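Local coordinates for protein similar to N-acetyltransferase (Staphylococcus aureus subsp. aureus, PDB 4MBU) that probably transfers an acetyl group from acetyl-coenzyme A to an amine of an acceptor, as Gcn5-related N-acetyltransferases do, at residues A124-E127 and A128-K131; F138-A141 and G142-T145; K34-I38 and D39-A43. All blocks are in the same frame, centred on the assembly; numbering follows the deposited sequence.

Contact 1: A124-E127 and A128-K131; sequences ASNE and ASIK. With CD (cadmium ion), chain D.
The Asn126 amide lies with one face against Ser129, whose CB sits over the amide carbon, 3.4 Å from Asn126 CG. On that same face Ser129 N donates a capping hydrogen bond to Asn126 OD1 at 3.2 Å, coming in from well above the carbonyl plane, about 60° out of it. A water approaches OD1 from the other side of the plane; its bond to OD1 is weak, but it also accepts from Ala128 N, giving that first-turn N-H a partner. The second flat group, the Glu127 carboxylate, turns outward. Its OE2 binds a cadmium ion at 2.5 Å, and the same metal holds a water and His140 ND1 of the second subunit. With CG anti to the backbone N (chi1 -175°) and the rest of the chain extended, Glu127 carries its carboxylate away from the helix to meet the metal between two subunits.

This is the N-terminus of helix 127-135, entered through a short loop after strand 117-123 in the strand-helix unit known as motif B of the GNAT fold. Asn126 is the N-cap and also the centre of an inverse gamma turn, marked by a weak bond from Glu127 N to Ser125 O. The helical pattern takes over at once: Ile130 N donates to Asn126 O (3.0 Å, 165° at the hydrogen) and Lys131 N to Glu127 O (2.9 Å). On the inner side, Ile130 reaches CD1 back alongside the helix start, 3.7 Å from Ala124 O, while its side chain packs on Ile122 and Tyr160 of the neighbouring strands.

Contact 2: F138-A141 and G142-T145; sequences FKHA and GTLT
His140 reaches forward along its own strand to Gly142 and Thr143. A chi1 of -171° turns the ring away from the backbone N, alongside the carbonyl carbon, and brings the NE2 edge of the imidazole up to the next two residues, where NE2 comes 2.7 Å from Gly142 O and 2.8 Å from Thr143 OG1. One N-H is shared between these two acceptors, which is why both hydrogen bonds are weak and bent, to 123° and 119°. The hydroxyl lies at the ring edge and in its plane; Thr143 OG1 is also only 2.9 Å from His140 CE1. ND1, on the other side of the ring, is a ligand of cadmium, two ions being modelled beside it, and His140 ND1 of the fourth subunit shares cadmium coordination. A ring stack on Tyr160 backs the imidazole.

Ala141 comes next, and with Gly142 it faces a single residue, Phe159 of the adjoining strand 153-163: a classic beta bulge in the hairpin these two strands form. Gly142 is nearly fully extended, with backbone angles that suit a residue lacking a beta carbon, since one would be jammed against Ala141 O. Backbone bonds from Ala141 and Thr143 run to the third subunit, so this outermost strand of the chain is paired across a subunit interface.

Contact 3: K34-I38 and D39-A43; sequences KPQTI and DERIA
Gln36 lies alongside the Glu40 side chain, its CG 3.5 Å from Glu40 OE1 and also close to Glu40 CB, and pushes its amide on to Arg41. There Gln36 OE1 is gripped side-on by two nitrogens, Arg41 NE and Arg41 NH2, which sit on one side of the guanidinium and converge on this oxygen, each 2.7 Å away. The amide stands nearly perpendicular to the guanidinium, their planes 81° apart. Bends at chi2 and chi3 fold the arginine back to this oxygen, and Tyr20 and Trp44 add cation-pi contacts that would further fix its buried guanidinium.

Thr37 and Glu40 form a capping box at the start of helix 38-50, which follows the loop after helix 13-26. Thr37 N donates to Glu40 OE1 (2.8 Å, almost straight at 171°); in return Glu40 N makes a weak, 3.3 Å bond to Thr37 OG1. A water also lies between Glu40 OE1 and Pro35 O. Behind the box, Arg41 N bonds to Thr37 O at 3.1 Å, opening the regular helical series that Ile42 N continues to Ile38 O. One turn apart, the two isoleucines touch through Ile38 CG1 and Ile42 CD1, 3.8 Å apart.

In the fold
Contacts 1 and 3 are both N-capped helix starts, but they lie on opposite sides of the chain's centre with their own centres about 26 Å apart. Contact 2 follows contact 1 along the chain; their centres are about 12 Å apart and their nearest atoms about 5 Å. Cadmium ties these two regions together across subunits, since Glu127 of one copy and His140 of another share a metal. Phosphate, probably from the crystallisation liquor, lies about 3 Å from the side chain of His140 and about 6 Å from that of Ile130. Contact 3, about 30 Å from contact 2 between centres, touches no other subunit, whereas contacts 1 and 2 both have partners on other copies.

Contact 1: A124-E127 and A128-K131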
ATOM      1  N   ALA A 124      -3.184  -5.527  -7.323  1.00 15.58           N
ATOM      2  CA  ALA A 124      -2.005  -5.067  -6.571  1.00 13.44           C
ATOM      3  C   ALA A 124      -0.723  -5.147  -7.409  1.00 16.45           C
ATOM      4  O   ALA A 124       0.254  -4.453  -7.119  1.00 16.65           O
ATOM      5  CB  ALA A 124      -1.851  -5.839  -5.279  1.00 15.15           C
ATOM      6  N   SER A 125      -0.740  -5.976  -8.452  1.00 15.31           N
ATOM      7  CA  SER A 125       0.414  -6.127  -9.346  1.00 19.60           C
ATOM      8  C   SER A 125       0.535  -5.036 -10.404  1.00 17.65           C
ATOM      9  O   SER A 125       1.567  -4.941 -11.066  1.00 15.85           O
ATOM     10  CB  SER A 125       0.376  -7.479 -10.057  1.00 22.35           C
ATOM     11  OG  SER A 125       0.875  -8.500  -9.222  1.00 33.80           O
ATOM     12  N   ASN A 126      -0.511  -4.229 -10.576  1.00 13.20           N
ATOM     13  CA  ASN A 126      -0.515  -3.225 -11.644  1.00 17.12           C
ATOM     14  C   ASN A 126       0.184  -1.930 -11.243  1.00 17.62           C
ATOM     15  O   ASN A 126      -0.453  -0.909 -10.952  1.00 12.79           O
ATOM     16  CB  ASN A 126      -1.931  -2.937 -12.144  1.00 14.89           C
ATOM     17  CG  ASN A 126      -1.929  -2.250 -13.487  1.00 16.54           C
ATOM     18  OD1 ASN A 126      -0.918  -1.677 -13.891  1.00 15.29           O
ATOM     19  ND2 ASN A 126      -3.060  -2.307 -14.197  1.00 14.39           N
ATOM     20  N   GLU A 127       1.507  -1.979 -11.273  1.00 16.73           N
ATOM     21  CA  GLU A 127       2.340  -0.906 -10.755  1.00 17.51           C
ATOM     22  C   GLU A 127       2.169   0.412 -11.507  1.00 11.36           C
ATOM     23  O   GLU A 127       2.107   1.475 -10.891  1.00  9.82           O
ATOM     24  CB  GLU A 127       3.792  -1.356 -10.813  1.00 19.89           C
ATOM     25  CG  GLU A 127       4.792  -0.411 -10.217  1.00 25.90           C
ATOM     26  CD  GLU A 127       6.128  -1.092 -10.134  1.00 31.68           C
ATOM     27  OE1 GLU A 127       7.125  -0.491  -9.681  1.00 34.39           O
ATOM     28  OE2 GLU A 127       6.155  -2.264 -10.542  1.00 37.26           O
ATOM     29  N   ALA A 128       2.119   0.346 -12.836  1.00 10.44           N
ATOM     30  CA  ALA A 128       1.942   1.550 -13.641  1.00 15.01           C
ATOM     31  C   ALA A 128       0.606   2.233 -13.309  1.00 14.13           C
ATOM     32  O   ALA A 128       0.517   3.471 -13.227  1.00 13.15           O
ATOM     33  CB  ALA A 128       2.019   1.216 -15.123  1.00 18.29           C
ATOM     34  N   SER A 129      -0.435   1.430 -13.123  1.00 11.16           N
ATOM     35  CA  SER A 129      -1.752   1.999 -12.841  1.00 11.75           C
ATOM     36  C   SER A 129      -1.766   2.655 -11.463  1.00  9.61           C
ATOM     37  O   SER A 129      -2.298   3.748 -11.280  1.00 15.36           O
ATOM     38  CB  SER A 129      -2.838   0.933 -12.935  1.00 14.40           C
ATOM     39  OG  SER A 129      -4.109   1.518 -12.696  1.00 11.75           O
ATOM     40  N   ILE A 130      -1.165   1.985 -10.492  1.00 12.44           N
ATOM     41  CA  ILE A 130      -1.077   2.541  -9.145  1.00 14.34           C
ATOM     42  C   ILE A 130      -0.316   3.860  -9.148  1.00  8.66           C
ATOM     43  O   ILE A 130      -0.763   4.848  -8.556  1.00  6.75           O
ATOM     44  CB  ILE A 130      -0.406   1.549  -8.180  1.00  8.74           C
ATOM     45  CG1 ILE A 130      -1.335   0.348  -7.935  1.00  9.37           C
ATOM     46  CG2 ILE A 130      -0.020   2.249  -6.874  1.00  6.91           C
ATOM     47  CD1 ILE A 130      -0.653  -0.836  -7.223  1.00 13.86           C
ATOM     48  N   LYS A 131       0.834   3.880  -9.813  1.00  9.59           N
ATOM     49  CA  LYS A 131       1.617   5.110  -9.930  1.00 16.63           C
ATOM     50  C   LYS A 131       0.820   6.236 -10.603  1.00 13.47           C
ATOM     51  O   LYS A 131       0.877   7.406 -10.184  1.00 12.22           O
ATOM     52  CB  LYS A 131       2.908   4.835 -10.709  1.00 18.27           C
ATOM     53  CG  LYS A 131       3.677   6.089 -11.071  1.00 30.70           C
ATOM     54  CD  LYS A 131       4.821   5.793 -12.042  1.00 40.43           C
ATOM     55  CE  LYS A 131       5.987   6.742 -11.796  1.00 42.98           C
ATOM     56  NZ  LYS A 131       6.453   6.650 -10.383  1.00 43.05           N
TER
HETATM   57 CD    CD D 202       8.581  -2.854 -10.506  1.00 26.72          CD
HETATM   58  O   HOH W   1       2.316  -2.287 -14.494  1.00 33.18           O
HETATM   59  O   HOH W   2       9.677  -1.417 -12.151  1.00 20.80           O

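Contact 2: F138-A141 and G142-T145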
ATOM      1  N   PHE A 138      -5.173  10.051  -5.980  1.00 10.80           N
ATOM      2  CA  PHE A 138      -5.966   8.971  -5.396  1.00 14.29           C
ATOM      3  C   PHE A 138      -5.224   8.480  -4.156  1.00 11.89           C
ATOM      4  O   PHE A 138      -3.991   8.441  -4.160  1.00 11.94           O
ATOM      5  CB  PHE A 138      -6.113   7.816  -6.389  1.00  9.18           C
ATOM      6  CG  PHE A 138      -7.158   8.043  -7.444  1.00  7.93           C
ATOM      7  CD1 PHE A 138      -6.981   9.014  -8.427  1.00  6.96           C
ATOM      8  CD2 PHE A 138      -8.308   7.259  -7.480  1.00  8.55           C
ATOM      9  CE1 PHE A 138      -7.942   9.206  -9.407  1.00  8.71           C
ATOM     10  CE2 PHE A 138      -9.270   7.446  -8.460  1.00  9.42           C
ATOM     11  CZ  PHE A 138      -9.092   8.423  -9.422  1.00  8.43           C
ATOM     12  N   LYS A 139      -5.959   8.134  -3.097  1.00 10.73           N
ATOM     13  CA  LYS A 139      -5.369   7.534  -1.892  1.00 12.33           C
ATOM     14  C   LYS A 139      -5.648   6.035  -1.841  1.00 10.01           C
ATOM     15  O   LYS A 139      -6.778   5.592  -2.085  1.00  7.54           O
ATOM     16  CB  LYS A 139      -5.984   8.152  -0.625  1.00 17.57           C
ATOM     17  CG  LYS A 139      -6.051   9.666  -0.622  1.00 24.82           C
ATOM     18  CD  LYS A 139      -4.669  10.249  -0.687  1.00 30.41           C
ATOM     19  CE  LYS A 139      -4.688  11.741  -0.409  1.00 36.34           C
ATOM     20  NZ  LYS A 139      -3.312  12.289  -0.598  1.00 40.41           N
ATOM     21  N   HIS A 140      -4.640   5.244  -1.494  1.00  9.17           N
ATOM     22  CA  HIS A 140      -4.867   3.813  -1.297  1.00  9.64           C
ATOM     23  C   HIS A 140      -5.776   3.635  -0.082  1.00 11.83           C
ATOM     24  O   HIS A 140      -5.413   4.004   1.046  1.00  6.84           O
ATOM     25  CB  HIS A 140      -3.551   3.079  -1.090  1.00  3.92           C
ATOM     26  CG  HIS A 140      -3.679   1.589  -1.088  1.00  7.70           C
ATOM     27  ND1 HIS A 140      -2.673   0.751  -0.668  1.00  3.94           N
ATOM     28  CD2 HIS A 140      -4.711   0.788  -1.455  1.00  3.91           C
ATOM     29  CE1 HIS A 140      -3.069  -0.503  -0.765  1.00  6.66           C
ATOM     30  NE2 HIS A 140      -4.296  -0.516  -1.239  1.00 11.11           N
ATOM     31  N   ALA A 141      -6.963   3.082  -0.315  1.00 11.12           N
ATOM     32  CA  ALA A 141      -7.980   2.980   0.735  1.00  9.04           C
ATOM     33  C   ALA A 141      -8.004   1.593   1.352  1.00 15.78           C
ATOM     34  O   ALA A 141      -8.560   1.401   2.433  1.00 20.76           O
ATOM     35  CB  ALA A 141      -9.362   3.345   0.185  1.00  4.98           C
ATOM     36  N   GLY A 142      -7.405   0.620   0.670  1.00 11.63           N
ATOM     37  CA  GLY A 142      -7.318  -0.716   1.228  1.00  9.90           C
ATOM     38  C   GLY A 142      -6.933  -1.760   0.205  1.00 11.90           C
ATOM     39  O   GLY A 142      -6.815  -1.455  -0.984  1.00  8.00           O
ATOM     40  N   THR A 143      -6.743  -2.992   0.674  1.00 11.76           N
ATOM     41  CA  THR A 143      -6.393  -4.114  -0.192  1.00 16.46           C
ATOM     42  C   THR A 143      -7.094  -5.397   0.250  1.00 17.63           C
ATOM     43  O   THR A 143      -6.901  -5.866   1.369  1.00 18.37           O
ATOM     44  CB  THR A 143      -4.881  -4.374  -0.179  1.00 12.90           C
ATOM     45  OG1 THR A 143      -4.196  -3.203  -0.634  1.00 12.79           O
ATOM     46  CG2 THR A 143      -4.527  -5.555  -1.097  1.00  9.98           C
ATOM     47  N   LEU A 144      -7.904  -5.968  -0.630  1.00 15.72           N
ATOM     48  CA  LEU A 144      -8.562  -7.232  -0.332  1.00 13.66           C
ATOM     49  C   LEU A 144      -7.700  -8.347  -0.897  1.00 15.24           C
ATOM     50  O   LEU A 144      -7.483  -8.430  -2.108  1.00 11.80           O
ATOM     51  CB  LEU A 144      -9.958  -7.262  -0.930  1.00 11.32           C
ATOM     52  CG  LEU A 144     -10.970  -6.324  -0.277  1.00 19.41           C
ATOM     53  CD1 LEU A 144     -12.073  -6.052  -1.233  1.00 21.91           C
ATOM     54  CD2 LEU A 144     -11.541  -6.973   0.952  1.00 18.07           C
ATOM     55  N   THR A 145      -7.189  -9.194  -0.010  1.00 13.06           N
ATOM     56  CA  THR A 145      -6.235 -10.226  -0.408  1.00 14.06           C
ATOM     57  C   THR A 145      -6.956 -11.509  -0.828  1.00 10.40           C
ATOM     58  O   THR A 145      -7.962 -11.887  -0.220  1.00  8.09           O
ATOM     59  CB  THR A 145      -5.263 -10.550   0.738  1.00 11.61           C
ATOM     60  OG1 THR A 145      -6.012 -11.004   1.867  1.00 12.82           O
ATOM     61  CG2 THR A 145      -4.477  -9.316   1.140  1.00 13.08           C
TER

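Contact 3: K34-I38 and D39-A43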
ATOM      1  N   LYS A  34     -12.794 -15.654 -20.158  1.00 20.99           N
ATOM      2  CA  LYS A  34     -13.151 -15.835 -21.568  1.00 23.07           C
ATOM      3  C   LYS A  34     -13.263 -14.512 -22.318  1.00 22.51           C
ATOM      4  O   LYS A  34     -13.799 -13.537 -21.780  1.00 20.68           O
ATOM      5  CB  LYS A  34     -14.497 -16.559 -21.684  1.00 27.90           C
ATOM      6  CG  LYS A  34     -14.486 -18.024 -21.260  1.00 34.72           C
ATOM      7  CD  LYS A  34     -15.911 -18.585 -21.244  1.00 43.46           C
ATOM      8  CE  LYS A  34     -15.978 -20.007 -20.673  1.00 48.21           C
ATOM      9  NZ  LYS A  34     -15.502 -21.057 -21.626  1.00 48.80           N
ATOM     10  N   PRO A  35     -12.790 -14.485 -23.576  1.00 24.84           N
ATOM     11  CA  PRO A  35     -12.921 -13.284 -24.410  1.00 24.92           C
ATOM     12  C   PRO A  35     -14.386 -12.878 -24.531  1.00 27.37           C
ATOM     13  O   PRO A  35     -15.266 -13.745 -24.564  1.00 26.43           O
ATOM     14  CB  PRO A  35     -12.393 -13.741 -25.772  1.00 26.38           C
ATOM     15  CG  PRO A  35     -11.485 -14.885 -25.462  1.00 27.43           C
ATOM     16  CD  PRO A  35     -12.105 -15.582 -24.283  1.00 27.71           C
ATOM     17  N   GLN A  36     -14.638 -11.573 -24.562  1.00 27.06           N
ATOM     18  CA  GLN A  36     -15.982 -11.036 -24.708  1.00 27.89           C
ATOM     19  C   GLN A  36     -16.367 -11.093 -26.185  1.00 29.48           C
ATOM     20  O   GLN A  36     -15.501 -11.033 -27.061  1.00 29.04           O
ATOM     21  CB  GLN A  36     -16.003  -9.585 -24.217  1.00 33.42           C
ATOM     22  CG  GLN A  36     -17.382  -8.938 -24.154  1.00 33.92           C
ATOM     23  CD  GLN A  36     -17.332  -7.507 -23.647  1.00 34.08           C
ATOM     24  OE1 GLN A  36     -16.537  -6.694 -24.123  1.00 34.96           O
ATOM     25  NE2 GLN A  36     -18.184  -7.192 -22.674  1.00 31.67           N
ATOM     26  N   THR A  37     -17.660 -11.218 -26.465  1.00 28.12           N
ATOM     27  CA  THR A  37     -18.141 -11.230 -27.848  1.00 33.37           C
ATOM     28  C   THR A  37     -18.555  -9.825 -28.284  1.00 35.07           C
ATOM     29  O   THR A  37     -18.741  -8.934 -27.451  1.00 34.80           O
ATOM     30  CB  THR A  37     -19.331 -12.190 -28.037  1.00 31.93           C
ATOM     31  OG1 THR A  37     -20.453 -11.714 -27.284  1.00 33.87           O
ATOM     32  CG2 THR A  37     -18.967 -13.602 -27.584  1.00 30.40           C
ATOM     33  N   ILE A  38     -18.712  -9.627 -29.588  1.00 31.30           N
ATOM     34  CA  ILE A  38     -19.079  -8.308 -30.095  1.00 32.84           C
ATOM     35  C   ILE A  38     -20.510  -7.902 -29.698  1.00 32.84           C
ATOM     36  O   ILE A  38     -20.787  -6.720 -29.476  1.00 30.63           O
ATOM     37  CB  ILE A  38     -18.842  -8.209 -31.621  1.00 38.19           C
ATOM     38  CG1 ILE A  38     -19.231  -6.822 -32.153  1.00 35.67           C
ATOM     39  CG2 ILE A  38     -19.569  -9.340 -32.349  1.00 39.72           C
ATOM     40  CD1 ILE A  38     -18.330  -5.704 -31.649  1.00 30.46           C
ATOM     41  N   ASP A  39     -21.405  -8.881 -29.575  1.00 33.49           N
ATOM     42  CA  ASP A  39     -22.775  -8.608 -29.136  1.00 37.42           C
ATOM     43  C   ASP A  39     -22.824  -8.171 -27.671  1.00 32.61           C
ATOM     44  O   ASP A  39     -23.605  -7.291 -27.298  1.00 29.59           O
ATOM     45  CB  ASP A  39     -23.671  -9.839 -29.331  1.00 45.64           C
ATOM     46  CG  ASP A  39     -23.814 -10.241 -30.790  1.00 52.64           C
ATOM     47  OD1 ASP A  39     -23.494  -9.421 -31.678  1.00 54.42           O
ATOM     48  OD2 ASP A  39     -24.260 -11.384 -31.041  1.00 54.49           O
ATOM     49  N   GLU A  40     -21.999  -8.805 -26.844  1.00 27.91           N
ATOM     50  CA  GLU A  40     -21.894  -8.427 -25.440  1.00 29.22           C
ATOM     51  C   GLU A  40     -21.386  -6.990 -25.330  1.00 22.20           C
ATOM     52  O   GLU A  40     -21.903  -6.190 -24.544  1.00 19.52           O
ATOM     53  CB  GLU A  40     -20.975  -9.404 -24.691  1.00 33.52           C
ATOM     54  CG  GLU A  40     -21.645 -10.737 -24.356  1.00 34.65           C
ATOM     55  CD  GLU A  40     -20.654 -11.848 -24.051  1.00 36.75           C
ATOM     56  OE1 GLU A  40     -19.476 -11.729 -24.445  1.00 31.69           O
ATOM     57  OE2 GLU A  40     -21.058 -12.850 -23.422  1.00 44.32           O
ATOM     58  N   ARG A  41     -20.394  -6.660 -26.149  1.00 18.33           N
ATOM     59  CA  ARG A  41     -19.829  -5.318 -26.154  1.00 23.14           C
ATOM     60  C   ARG A  41     -20.854  -4.277 -26.644  1.00 30.65           C
ATOM     61  O   ARG A  41     -20.951  -3.172 -26.087  1.00 35.12           O
ATOM     62  CB  ARG A  41     -18.534  -5.295 -26.974  1.00 21.64           C
ATOM     63  CG  ARG A  41     -17.834  -3.948 -27.057  1.00 27.19           C
ATOM     64  CD  ARG A  41     -17.589  -3.309 -25.692  1.00 27.34           C
ATOM     65  NE  ARG A  41     -16.789  -4.124 -24.778  1.00 23.91           N
ATOM     66  CZ  ARG A  41     -16.231  -3.660 -23.660  1.00 25.06           C
ATOM     67  NH1 ARG A  41     -16.377  -2.386 -23.324  1.00 20.94           N
ATOM     68  NH2 ARG A  41     -15.530  -4.468 -22.872  1.00 25.32           N
ATOM     69  N   ILE A  42     -21.649  -4.645 -27.647  1.00 25.93           N
ATOM     70  CA  ILE A  42     -22.674  -3.743 -28.166  1.00 27.00           C
ATOM     71  C   ILE A  42     -23.775  -3.518 -27.130  1.00 26.35           C
ATOM     72  O   ILE A  42     -24.259  -2.392 -26.956  1.00 25.65           O
ATOM     73  CB  ILE A  42     -23.264  -4.254 -29.501  1.00 31.09           C
ATOM     74  CG1 ILE A  42     -22.205  -4.184 -30.604  1.00 32.84           C
ATOM     75  CG2 ILE A  42     -24.468  -3.425 -29.910  1.00 32.85           C
ATOM     76  CD1 ILE A  42     -22.527  -5.031 -31.833  1.00 34.72           C
ATOM     77  N   ALA A  43     -24.155  -4.585 -26.430  1.00 21.91           N
ATOM     78  CA  ALA A  43     -25.140  -4.472 -25.355  1.00 23.27           C
ATOM     79  C   ALA A  43     -24.607  -3.563 -24.243  1.00 26.70           C
ATOM     80  O   ALA A  43     -25.345  -2.754 -23.670  1.00 25.67           O
ATOM     81  CB  ALA A  43     -25.489  -5.847 -24.800  1.00 23.32           C
TER
HETATM   82  O   HOH W   3     -18.011 -14.150 -23.211  1.00 42.46           O